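PDB 4AZ1: tyrosine specific protein phosphatase from Trypanosoma cruzi, which probably removes phosphate from phosphotyrosine residues of proteins, as its family of protein tyrosine phosphatases does. Local coordinates for residues A[169-174]-A[187-192]; A[26-31]-A[259-264]; A[107-112]-A[176-181]; A[7-12]-A[283-288]. All blocks are in the same frame, centred on the assembly; numbering follows the deposited sequence.

How the contacts relate
Contacts 1 and 3 both reach the central mixed beta sheet. Both use strand 169-177, and their centres lie about 19 Å apart. Their segments alternate along the sequence. Contact 1 pairs that strand with its hairpin partner 184-191. Contact 3 packs the end of helix 101-110 against the far end of the same hairpin. Contacts 2 and 4 lie in the helical part of the protein, with centres about 20 Å apart. They join N-terminal residues to helices 255-266 and 274-288, which follow each other in the chain. Contact 4 spans the longest loop, and the other three form within it. Contacts 2 and 4 thus tie the N-terminal region to the late helices.

Contact 1: A[169-174]-A[187-192]; sequences ITRRYL and TQVQYT. With FMT (formic acid), chain G.
Arg172 NH1 reaches two glutamine oxygens of the facing strand. The extended Arg172 chain (chi2 -176°) carries the guanidinium along the sheet face to both. The bond from Arg172 NH1 to Gln188 OE1, 2.9 Å, lies in the amide plane and uses a lone pair. That from Arg172 NH1 to Gln190 OE1, 2.8 Å, is tilted 26° from the other amide plane. Arg172 NH2 adds a longer bond of 3.2 Å to the same Gln190 OE1, so two nitrogens grip this oxygen end-on. Both oxygens lie close to the guanidinium plane, and Thr170 CG2 covers one of its faces. Gln188 NE2 bonds to Tyr133 OH. Gln190 NE2 bonds to Thr120 O and to a formic acid molecule, probably from the crystallisation liquor.

The two segments form an antiparallel beta hairpin within the central sheet. Thr170 with Gln190 and Arg172 with Gln188 are the hydrogen-bonded pairs, and each satisfies its N and O atoms in both directions. Arg171 and Val189, a non-hydrogen-bonded pair, lie on the other face of the sheet with Ile169, Tyr173, Thr187 and Tyr191. There Ile169 CG2 touches Val189 CG1 at 3.6 Å and also covers a face of the Arg171 guanidinium. Arg171 NH2 bonds to Asn212 OD1 of helix 203-215, which packs against this face. Thr187 OG1 sits at the Tyr173 ring edge, 3.4 Å from Tyr173 CD1. A water links Thr170 OG1 to Thr192 OG1.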
# COMPACT_ATOMS: atom_id res chain seq x y z
N ILE A 169 -20.99 0.55 -14.69
CA ILE A 169 -19.94 1.52 -14.41
C ILE A 169 -20.18 2.09 -13.03
O ILE A 169 -21.33 2.38 -12.66
CB ILE A 169 -19.92 2.64 -15.48
CG1 ILE A 169 -19.26 2.12 -16.78
CG2 ILE A 169 -19.19 3.87 -14.97
CD1 ILE A 169 -19.39 3.08 -17.97
N THR A 170 -19.11 2.23 -12.25
CA THR A 170 -19.21 2.92 -10.96
C THR A 170 -18.29 4.11 -10.99
O THR A 170 -17.13 3.99 -11.42
CB THR A 170 -18.84 1.99 -9.77
OG1 THR A 170 -19.83 0.96 -9.66
CG2 THR A 170 -18.82 2.77 -8.45
N ARG A 171 -18.80 5.27 -10.58
CA ARG A 171 -17.98 6.48 -10.52
C ARG A 171 -17.76 6.88 -9.08
O ARG A 171 -18.72 7.06 -8.32
CB ARG A 171 -18.64 7.63 -11.30
CG ARG A 171 -18.82 7.30 -12.76
CD ARG A 171 -19.16 8.50 -13.64
NE ARG A 171 -19.00 8.09 -15.04
CZ ARG A 171 -19.99 7.64 -15.81
NH1 ARG A 171 -21.24 7.58 -15.35
NH2 ARG A 171 -19.72 7.27 -17.06
N ARG A 172 -16.49 7.00 -8.70
CA ARG A 172 -16.12 7.35 -7.33
C ARG A 172 -15.39 8.69 -7.36
O ARG A 172 -14.40 8.85 -8.08
CB ARG A 172 -15.22 6.26 -6.73
CG ARG A 172 -15.87 4.86 -6.73
CD ARG A 172 -14.99 3.81 -6.05
NE ARG A 172 -15.70 2.54 -5.93
CZ ARG A 172 -15.59 1.52 -6.78
NH1 ARG A 172 -14.80 1.60 -7.84
NH2 ARG A 172 -16.29 0.41 -6.57
N TYR A 173 -15.90 9.65 -6.61
CA TYR A 173 -15.28 10.97 -6.54
C TYR A 173 -14.50 11.00 -5.23
O TYR A 173 -15.06 10.85 -4.14
CB TYR A 173 -16.35 12.09 -6.65
CG TYR A 173 -17.19 11.91 -7.90
CD1 TYR A 173 -16.73 12.34 -9.14
CD2 TYR A 173 -18.42 11.26 -7.84
CE1 TYR A 173 -17.48 12.15 -10.30
CE2 TYR A 173 -19.17 11.07 -8.98
CZ TYR A 173 -18.70 11.51 -10.21
OH TYR A 173 -19.44 11.32 -11.35
N LEU A 174 -13.20 11.19 -5.36
CA LEU A 174 -12.28 10.92 -4.27
C LEU A 174 -11.42 12.14 -3.94
O LEU A 174 -11.23 13.04 -4.78
CB LEU A 174 -11.40 9.71 -4.65
CG LEU A 174 -12.19 8.40 -4.83
CD1 LEU A 174 -11.36 7.33 -5.54
CD2 LEU A 174 -12.67 7.87 -3.46
N THR A 187 -11.39 11.65 -9.99
CA THR A 187 -12.49 10.73 -10.24
C THR A 187 -11.91 9.37 -10.66
O THR A 187 -11.04 9.30 -11.54
CB THR A 187 -13.42 11.30 -11.33
OG1 THR A 187 -13.83 12.62 -10.97
CG2 THR A 187 -14.65 10.42 -11.51
N GLN A 188 -12.34 8.29 -10.00
CA GLN A 188 -12.07 6.94 -10.49
C GLN A 188 -13.34 6.36 -11.10
O GLN A 188 -14.41 6.43 -10.50
CB GLN A 188 -11.53 6.00 -9.40
CG GLN A 188 -11.09 4.62 -9.93
CD GLN A 188 -11.80 3.47 -9.23
OE1 GLN A 188 -12.89 3.64 -8.66
NE2 GLN A 188 -11.18 2.29 -9.25
N VAL A 189 -13.22 5.79 -12.30
CA VAL A 189 -14.36 5.20 -12.98
C VAL A 189 -14.03 3.71 -13.16
O VAL A 189 -13.03 3.37 -13.78
CB VAL A 189 -14.58 5.86 -14.36
CG1 VAL A 189 -15.85 5.32 -15.03
CG2 VAL A 189 -14.68 7.38 -14.22
N GLN A 190 -14.84 2.84 -12.59
CA GLN A 190 -14.60 1.41 -12.73
C GLN A 190 -15.66 0.78 -13.63
O GLN A 190 -16.87 0.95 -13.40
CB GLN A 190 -14.58 0.70 -11.36
CG GLN A 190 -14.25 -0.81 -11.44
CD GLN A 190 -14.39 -1.51 -10.10
OE1 GLN A 190 -14.89 -0.92 -9.13
NE2 GLN A 190 -13.93 -2.77 -10.02
N TYR A 191 -15.21 0.06 -14.65
CA TYR A 191 -16.11 -0.63 -15.56
C TYR A 191 -15.96 -2.13 -15.32
O TYR A 191 -14.88 -2.71 -15.54
CB TYR A 191 -15.76 -0.25 -17.00
CG TYR A 191 -16.49 -1.04 -18.06
CD1 TYR A 191 -17.83 -1.35 -17.92
CD2 TYR A 191 -15.83 -1.48 -19.21
CE1 TYR A 191 -18.50 -2.08 -18.88
CE2 TYR A 191 -16.49 -2.19 -20.19
CZ TYR A 191 -17.83 -2.49 -20.02
OH TYR A 191 -18.51 -3.21 -20.98
N THR A 192 -17.05 -2.76 -14.88
CA THR A 192 -17.03 -4.17 -14.46
C THR A 192 -17.82 -5.07 -15.40
O THR A 192 -18.12 -6.22 -15.06
CB THR A 192 -17.63 -4.35 -13.04
OG1 THR A 192 -18.98 -3.87 -13.04
CG2 THR A 192 -16.83 -3.60 -12.00
C FMT G . -15.67 -5.26 -8.16
O1 FMT G . -14.56 -4.94 -8.58
O2 FMT G . -16.28 -6.26 -8.54
O HOH W 1 -19.78 -1.40 -11.66

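Contact 2: A[26-31]-A[259-264]; sequences SLLLRQ and VVSAMR
Leu28 and Val260 carry the apolar part of this contact, and the Leu28 side chain lies nearly perpendicular to that of Val260. Leu28 CD1 meets Val260 CG1 at 3.7 Å. The Leu28 CG lies anti to the carbonyl carbon (chi1 -72°), which sends both methyl groups toward the second helix. The other methyl, Leu28 CD2, faces Ser261 OG at 4.1 Å. Tyr277 of helix 274-288 touches both Leu28 and Val260.

Arg264 comes from one turn further along. Its chain is extended from CG to NE and reaches back toward helix 14-30. Leu28 CB lies over one face of the guanidinium. Leu29 CD2 approaches the same group obliquely, 3.8 Å from Arg264 NH2. The main polar partners of the guanidinium lie outside the two segments. Arg264 NH1 forms a salt bridge with Glu32, and Arg264 NH2 bonds to Val271 O.

The helices run in roughly the same direction. Over the two short segments the axes come no closer than 11.2 Å and differ by 25° in direction, so the contact is made mostly by side chains. This joins the N-terminal helix to helix 255-266 of the phosphatase.

Arg264 NH1 and Leu28 O are 3.9 Å apart and do not bond directly. Leu28 O accepts from Gln31 N at 3.1 Å. The positive charge sits near Leu28 O, in the last turns of helix 14-30, and near Val271 O of a loop, which would probably favour it. Aliphatic packing joins the two helices; the charge of Arg264 is met beside it, by Glu32 just after the first helix.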
# COMPACT_ATOMS: atom_id res chain seq x y z
N SER A 26 -1.92 -11.66 -35.26
CA SER A 26 -0.79 -12.57 -35.32
C SER A 26 0.47 -11.86 -35.80
O SER A 26 1.56 -12.08 -35.29
CB SER A 26 -1.09 -13.78 -36.22
OG SER A 26 -2.10 -14.58 -35.63
N LEU A 27 0.31 -10.98 -36.79
CA LEU A 27 1.42 -10.18 -37.28
C LEU A 27 1.99 -9.28 -36.18
O LEU A 27 3.20 -9.11 -36.07
CB LEU A 27 0.99 -9.38 -38.51
CG LEU A 27 2.01 -8.48 -39.19
CD1 LEU A 27 3.17 -9.31 -39.76
CD2 LEU A 27 1.32 -7.68 -40.29
N LEU A 28 1.12 -8.72 -35.34
CA LEU A 28 1.59 -7.93 -34.21
C LEU A 28 2.42 -8.76 -33.23
O LEU A 28 3.48 -8.32 -32.78
CB LEU A 28 0.43 -7.28 -33.45
CG LEU A 28 -0.30 -6.12 -34.12
CD1 LEU A 28 -1.61 -5.85 -33.39
CD2 LEU A 28 0.56 -4.86 -34.11
N LEU A 29 1.94 -9.95 -32.88
CA LEU A 29 2.69 -10.84 -31.98
C LEU A 29 4.02 -11.20 -32.64
O LEU A 29 5.06 -11.23 -31.99
CB LEU A 29 1.90 -12.11 -31.69
CG LEU A 29 0.57 -11.95 -30.96
CD1 LEU A 29 -0.02 -13.32 -30.67
CD2 LEU A 29 0.79 -11.17 -29.68
N ARG A 30 3.95 -11.46 -33.94
CA ARG A 30 5.12 -11.80 -34.75
C ARG A 30 6.25 -10.76 -34.61
O ARG A 30 7.42 -11.10 -34.75
CB ARG A 30 4.68 -11.99 -36.22
CG ARG A 30 5.76 -11.94 -37.28
CD ARG A 30 6.47 -13.27 -37.44
NE ARG A 30 7.32 -13.31 -38.62
CZ ARG A 30 8.50 -12.69 -38.71
NH1 ARG A 30 8.96 -11.99 -37.68
NH2 ARG A 30 9.21 -12.78 -39.83
N GLN A 31 5.89 -9.52 -34.28
CA GLN A 31 6.88 -8.45 -34.17
C GLN A 31 7.51 -8.34 -32.79
O GLN A 31 8.42 -7.53 -32.58
CB GLN A 31 6.24 -7.10 -34.51
CG GLN A 31 6.52 -6.62 -35.91
CD GLN A 31 5.66 -7.30 -36.94
OE1 GLN A 31 4.54 -6.86 -37.21
NE2 GLN A 31 6.17 -8.38 -37.52
N VAL A 259 -2.10 2.31 -34.80
CA VAL A 259 -2.31 2.75 -33.44
C VAL A 259 -1.80 1.72 -32.43
O VAL A 259 -1.08 2.07 -31.49
CB VAL A 259 -3.80 3.03 -33.17
CG1 VAL A 259 -4.11 2.94 -31.69
CG2 VAL A 259 -4.17 4.39 -33.73
N VAL A 260 -2.16 0.46 -32.63
CA VAL A 260 -1.71 -0.57 -31.70
C VAL A 260 -0.20 -0.76 -31.81
O VAL A 260 0.48 -0.93 -30.79
CB VAL A 260 -2.49 -1.89 -31.89
CG1 VAL A 260 -1.92 -3.00 -31.01
CG2 VAL A 260 -3.95 -1.65 -31.54
N SER A 261 0.33 -0.66 -33.02
CA SER A 261 1.77 -0.79 -33.21
C SER A 261 2.51 0.28 -32.41
O SER A 261 3.51 -0.00 -31.74
CB SER A 261 2.11 -0.71 -34.70
OG SER A 261 3.03 -1.73 -35.05
N ALA A 262 2.01 1.51 -32.47
CA ALA A 262 2.64 2.62 -31.75
C ALA A 262 2.48 2.51 -30.23
O ALA A 262 3.36 2.94 -29.47
CB ALA A 262 2.12 3.95 -32.25
N MET A 263 1.36 1.96 -29.77
CA MET A 263 1.19 1.73 -28.34
C MET A 263 2.20 0.69 -27.87
O MET A 263 2.81 0.83 -26.81
CB MET A 263 -0.23 1.24 -28.03
CG MET A 263 -1.31 2.29 -28.13
SD MET A 263 -2.88 1.69 -27.45
CE MET A 263 -3.10 0.18 -28.41
N ARG A 264 2.36 -0.37 -28.67
CA ARG A 264 3.29 -1.45 -28.34
C ARG A 264 4.75 -1.00 -28.20
O ARG A 264 5.51 -1.57 -27.42
CB ARG A 264 3.17 -2.59 -29.36
CG ARG A 264 2.16 -3.61 -28.93
CD ARG A 264 1.80 -4.65 -29.98
NE ARG A 264 0.84 -5.59 -29.38
CZ ARG A 264 1.14 -6.83 -29.00
NH1 ARG A 264 2.37 -7.31 -29.21
NH2 ARG A 264 0.21 -7.60 -28.44
O HOH W 2 4.34 -6.26 -31.66

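Contact 3: A[107-112]-A[176-181]; sequences MLYEKK and LQRADE
Tyr109 puts its ring against Arg178, and the main contact is of CH-pi type. Arg178 CG sits over one face, 3.9 Å from the centroid of the Tyr109 ring and 23° off the ring normal. It is displaced from the ring centre toward the CD2-CE2 side. The guanidinium does not stack on the ring, because the two planes are 60° apart. A bend at chi3 of Arg178 (88°) turns the group so that Tyr109 CD2 lies at its edge.

Apolar packing adds a second group of contacts. Leu176 CD1 touches Leu108 CB at 3.6 Å, and Leu176 CB meets Tyr109 CD1 at 3.8 Å. The Leu176 and Tyr109 side chains run antiparallel, flank against flank. Leu176 is also packed on Phe186 of the neighbouring strand 184-191.

These contacts dock the end of helix 101-110 onto the tip of the beta hairpin formed by strands 169-177 and 184-191. The hairpin loop holds a type II turn from Arg178 to Glu181. The helix stops in a Schellman motif, with positive phi at Lys112. Near the same loop, Gln177 and Ala179 pack on Phe127 of the second subunit.

Polar groups make the third set. Tyr109 OH is hydrogen-bonded to Pro182 O. Glu181 makes only van der Waals contact with this hydroxyl, Glu181 CB lying 3.3 Å from Tyr109 OH. Glu181 OE1 lies at the ring edge and in its plane. Lys112 NZ sits over the ring face opposite Arg178, also off centre. It is kept there by a 2.9 Å hydrogen bond from Lys112 NZ to Tyr109 O.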
# COMPACT_ATOMS: atom_id res chain seq x y z
N MET A 107 1.67 8.71 -6.59
CA MET A 107 1.77 9.12 -7.98
C MET A 107 0.57 9.96 -8.36
O MET A 107 0.73 11.05 -8.91
CB MET A 107 1.87 7.91 -8.91
CG MET A 107 2.00 8.26 -10.39
SD MET A 107 0.40 8.46 -11.23
CE MET A 107 -0.37 6.88 -10.80
N LEU A 108 -0.63 9.47 -8.05
CA LEU A 108 -1.86 10.20 -8.37
C LEU A 108 -1.79 11.58 -7.75
O LEU A 108 -2.20 12.57 -8.37
CB LEU A 108 -3.08 9.47 -7.81
CG LEU A 108 -3.43 8.14 -8.44
CD1 LEU A 108 -4.71 7.60 -7.81
CD2 LEU A 108 -3.60 8.36 -9.95
N TYR A 109 -1.27 11.63 -6.53
CA TYR A 109 -1.24 12.86 -5.77
C TYR A 109 -0.21 13.84 -6.29
O TYR A 109 -0.52 15.01 -6.51
CB TYR A 109 -0.99 12.57 -4.29
CG TYR A 109 -1.05 13.82 -3.45
CD1 TYR A 109 -2.27 14.35 -3.05
CD2 TYR A 109 0.12 14.48 -3.08
CE1 TYR A 109 -2.33 15.51 -2.30
CE2 TYR A 109 0.07 15.65 -2.32
CZ TYR A 109 -1.16 16.15 -1.94
OH TYR A 109 -1.21 17.31 -1.19
N GLU A 110 1.03 13.39 -6.44
CA GLU A 110 2.11 14.26 -6.88
C GLU A 110 1.90 14.74 -8.33
O GLU A 110 2.22 15.89 -8.65
CB GLU A 110 3.47 13.56 -6.75
CG GLU A 110 4.68 14.47 -6.98
CD GLU A 110 5.68 13.90 -7.96
OE1 GLU A 110 5.77 12.66 -8.07
OE2 GLU A 110 6.38 14.69 -8.63
N LYS A 111 1.37 13.87 -9.18
CA LYS A 111 1.16 14.21 -10.58
C LYS A 111 -0.18 14.91 -10.82
O LYS A 111 -0.44 15.34 -11.95
CB LYS A 111 1.27 12.96 -11.47
CG LYS A 111 2.69 12.44 -11.58
CD LYS A 111 3.61 13.52 -12.12
CE LYS A 111 5.06 13.09 -12.10
NZ LYS A 111 5.94 14.06 -12.86
N LYS A 112 -1.00 15.01 -9.78
CA LYS A 112 -2.29 15.70 -9.87
C LYS A 112 -3.18 15.03 -10.93
O LYS A 112 -3.84 15.70 -11.73
CB LYS A 112 -2.12 17.20 -10.18
CG LYS A 112 -1.17 17.95 -9.24
CD LYS A 112 -1.58 17.77 -7.78
CE LYS A 112 -0.47 18.24 -6.83
NZ LYS A 112 -0.68 17.75 -5.43
N LEU A 176 -7.60 12.88 -2.32
CA LEU A 176 -6.31 12.44 -1.78
C LEU A 176 -5.70 13.55 -0.97
O LEU A 176 -5.70 14.72 -1.41
CB LEU A 176 -5.36 12.06 -2.91
CG LEU A 176 -5.42 10.60 -3.37
CD1 LEU A 176 -4.64 10.41 -4.67
CD2 LEU A 176 -4.86 9.73 -2.27
N GLN A 177 -5.19 13.22 0.22
CA GLN A 177 -4.53 14.22 1.04
C GLN A 177 -3.29 13.69 1.78
O GLN A 177 -3.27 12.54 2.24
CB GLN A 177 -5.53 14.81 2.05
CG GLN A 177 -5.11 16.19 2.55
CD GLN A 177 -6.10 16.79 3.53
OE1 GLN A 177 -7.17 16.22 3.79
NE2 GLN A 177 -5.75 17.94 4.10
N ARG A 178 -2.26 14.53 1.86
CA ARG A 178 -1.12 14.32 2.75
C ARG A 178 -1.22 15.38 3.82
O ARG A 178 -1.75 16.46 3.57
CB ARG A 178 0.23 14.50 2.03
CG ARG A 178 0.39 13.74 0.72
CD ARG A 178 1.82 13.85 0.20
NE ARG A 178 2.68 12.80 0.74
CZ ARG A 178 3.04 11.72 0.05
NH1 ARG A 178 2.65 11.55 -1.20
NH2 ARG A 178 3.81 10.80 0.62
N ALA A 179 -0.70 15.10 5.01
CA ALA A 179 -0.76 16.07 6.10
C ALA A 179 -0.02 17.37 5.76
O ALA A 179 1.08 17.34 5.19
CB ALA A 179 -0.22 15.48 7.39
N ASP A 180 -0.65 18.49 6.10
CA ASP A 180 -0.09 19.83 5.87
C ASP A 180 0.15 20.15 4.39
O ASP A 180 0.98 21.00 4.06
CB ASP A 180 1.18 20.04 6.70
CG ASP A 180 0.99 19.68 8.17
OD1 ASP A 180 -0.13 19.84 8.69
OD2 ASP A 180 1.97 19.23 8.81
N GLU A 181 -0.58 19.48 3.51
CA GLU A 181 -0.53 19.79 2.08
C GLU A 181 -1.95 19.91 1.52
O GLU A 181 -2.89 19.36 2.08
CB GLU A 181 0.29 18.75 1.31
CG GLU A 181 1.77 18.74 1.66
CD GLU A 181 2.62 17.98 0.66
OE1 GLU A 181 2.30 18.02 -0.55
OE2 GLU A 181 3.61 17.34 1.08

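Contact 4: A[7-12]-A[283-288]; sequences FPFTKL and TLMCRL
Phe7 and Phe9 dock an N-terminal 3-10 segment, residues 8-10, on helix 274-288. The tight part lies where Phe7 meets Leu284. Phe7 CZ touches Leu284 CD1 at 3.6 Å, and Phe7 CE1 is 3.8 Å from the same methyl. The two side chains meet at a slant. Leu284 is buried and also packs on Ala242 and Leu246 of helix 232-247. The Phe7 ring has Phe9 CB over one face, so the two phenylalanines pack on each other as well as on the helix.

Phe9 makes the second firm contact. Met285 SD lies at the edge of its ring and in the ring plane, a Met-aromatic contact. Met285 SD is 3.7 Å from Phe9 CE2. The Met285 CG lies anti to the carbonyl carbon (chi1 -65°) and the chain runs on extended to SD, which carries the sulfur to the ring. The Phe9 ring also stacks with Tyr281, one helical turn before Met285.

The outer side is looser. Leu288 is exposed to solvent, and its CD1 reaches Phe7 CD2 at 3.8 Å. Thr10 is only partly buried and comes no closer than 4.4 Å, from Thr10 CG2 to Met285 CG. Within the N-terminal segment, Thr10 N gives a weak bond to Phe7 O. The same Phe7 O accepts a second bond, 3.3 Å long, from Thr10 OG1.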
# COMPACT_ATOMS: atom_id res chain seq x y z
N PHE A 7 -12.38 3.66 -44.54
CA PHE A 7 -12.44 2.48 -43.69
C PHE A 7 -13.04 1.27 -44.40
O PHE A 7 -14.14 0.83 -44.06
CB PHE A 7 -13.23 2.80 -42.42
CG PHE A 7 -12.99 1.84 -41.31
CD1 PHE A 7 -11.71 1.64 -40.81
CD2 PHE A 7 -14.05 1.13 -40.75
CE1 PHE A 7 -11.48 0.73 -39.78
CE2 PHE A 7 -13.83 0.24 -39.71
CZ PHE A 7 -12.54 0.04 -39.22
N PRO A 8 -12.30 0.70 -45.36
CA PRO A 8 -12.83 -0.39 -46.19
C PRO A 8 -13.13 -1.70 -45.44
O PRO A 8 -13.71 -2.60 -46.05
CB PRO A 8 -11.74 -0.60 -47.25
CG PRO A 8 -10.50 0.03 -46.69
CD PRO A 8 -10.95 1.13 -45.79
N PHE A 9 -12.76 -1.80 -44.16
CA PHE A 9 -13.07 -2.97 -43.33
C PHE A 9 -14.56 -3.33 -43.36
O PHE A 9 -14.94 -4.50 -43.25
CB PHE A 9 -12.61 -2.69 -41.90
CG PHE A 9 -12.76 -3.86 -40.96
CD1 PHE A 9 -11.76 -4.82 -40.87
CD2 PHE A 9 -13.88 -3.98 -40.14
CE1 PHE A 9 -11.87 -5.90 -40.00
CE2 PHE A 9 -14.00 -5.06 -39.26
CZ PHE A 9 -12.99 -6.02 -39.20
N THR A 10 -15.40 -2.31 -43.49
CA THR A 10 -16.85 -2.53 -43.49
C THR A 10 -17.35 -3.08 -44.81
O THR A 10 -18.53 -3.45 -44.93
CB THR A 10 -17.64 -1.23 -43.17
OG1 THR A 10 -17.24 -0.20 -44.08
CG2 THR A 10 -17.38 -0.79 -41.73
N LYS A 11 -16.47 -3.14 -45.81
CA LYS A 11 -16.85 -3.69 -47.11
C LYS A 11 -16.65 -5.20 -47.19
O LYS A 11 -17.20 -5.87 -48.07
CB LYS A 11 -16.08 -3.00 -48.23
CG LYS A 11 -16.52 -1.57 -48.51
CD LYS A 11 -16.00 -1.10 -49.86
CE LYS A 11 -16.24 0.39 -50.07
NZ LYS A 11 -17.63 0.82 -49.72
N LEU A 12 -15.84 -5.74 -46.27
CA LEU A 12 -15.50 -7.16 -46.26
C LEU A 12 -16.65 -7.99 -45.71
O LEU A 12 -17.41 -7.52 -44.87
CB LEU A 12 -14.26 -7.40 -45.40
CG LEU A 12 -12.95 -6.70 -45.75
CD1 LEU A 12 -11.96 -6.89 -44.61
CD2 LEU A 12 -12.37 -7.21 -47.07
N THR A 283 -15.71 -1.11 -31.94
CA THR A 283 -16.10 0.23 -31.50
C THR A 283 -16.17 1.18 -32.70
O THR A 283 -17.03 2.06 -32.75
CB THR A 283 -15.18 0.82 -30.40
OG1 THR A 283 -13.94 1.25 -30.97
CG2 THR A 283 -14.90 -0.21 -29.34
N LEU A 284 -15.28 0.99 -33.68
CA LEU A 284 -15.29 1.86 -34.85
C LEU A 284 -16.57 1.61 -35.63
O LEU A 284 -17.27 2.55 -36.03
CB LEU A 284 -14.07 1.61 -35.75
CG LEU A 284 -12.74 2.22 -35.26
CD1 LEU A 284 -11.60 1.74 -36.13
CD2 LEU A 284 -12.78 3.76 -35.24
N MET A 285 -16.89 0.33 -35.82
CA MET A 285 -18.11 -0.04 -36.51
C MET A 285 -19.36 0.52 -35.83
O MET A 285 -20.20 1.12 -36.50
CB MET A 285 -18.18 -1.56 -36.66
CG MET A 285 -17.08 -2.14 -37.54
SD MET A 285 -17.05 -3.95 -37.53
CE MET A 285 -18.48 -4.30 -38.59
N CYS A 286 -19.47 0.34 -34.52
CA CYS A 286 -20.62 0.90 -33.79
C CYS A 286 -20.74 2.41 -33.97
O CYS A 286 -21.83 2.92 -34.24
CB CYS A 286 -20.55 0.55 -32.30
SG CYS A 286 -20.80 -1.20 -31.97
N ARG A 287 -19.62 3.13 -33.84
CA ARG A 287 -19.65 4.58 -34.03
C ARG A 287 -20.16 4.91 -35.43
O ARG A 287 -20.90 5.89 -35.61
CB ARG A 287 -18.26 5.20 -33.82
CG ARG A 287 -18.19 6.70 -34.07
CD ARG A 287 -19.02 7.51 -33.05
NE ARG A 287 -18.45 7.46 -31.70
CZ ARG A 287 -17.44 8.23 -31.29
NH1 ARG A 287 -16.89 9.10 -32.13
NH2 ARG A 287 -16.99 8.13 -30.05
N LEU A 288 -19.79 4.08 -36.39
CA LEU A 288 -20.20 4.27 -37.78
C LEU A 288 -21.62 3.77 -38.04
O LEU A 288 -22.16 3.98 -39.12
CB LEU A 288 -19.22 3.56 -38.72
CG LEU A 288 -17.85 4.24 -38.79
CD1 LEU A 288 -16.85 3.44 -39.61
CD2 LEU A 288 -18.02 5.65 -39.36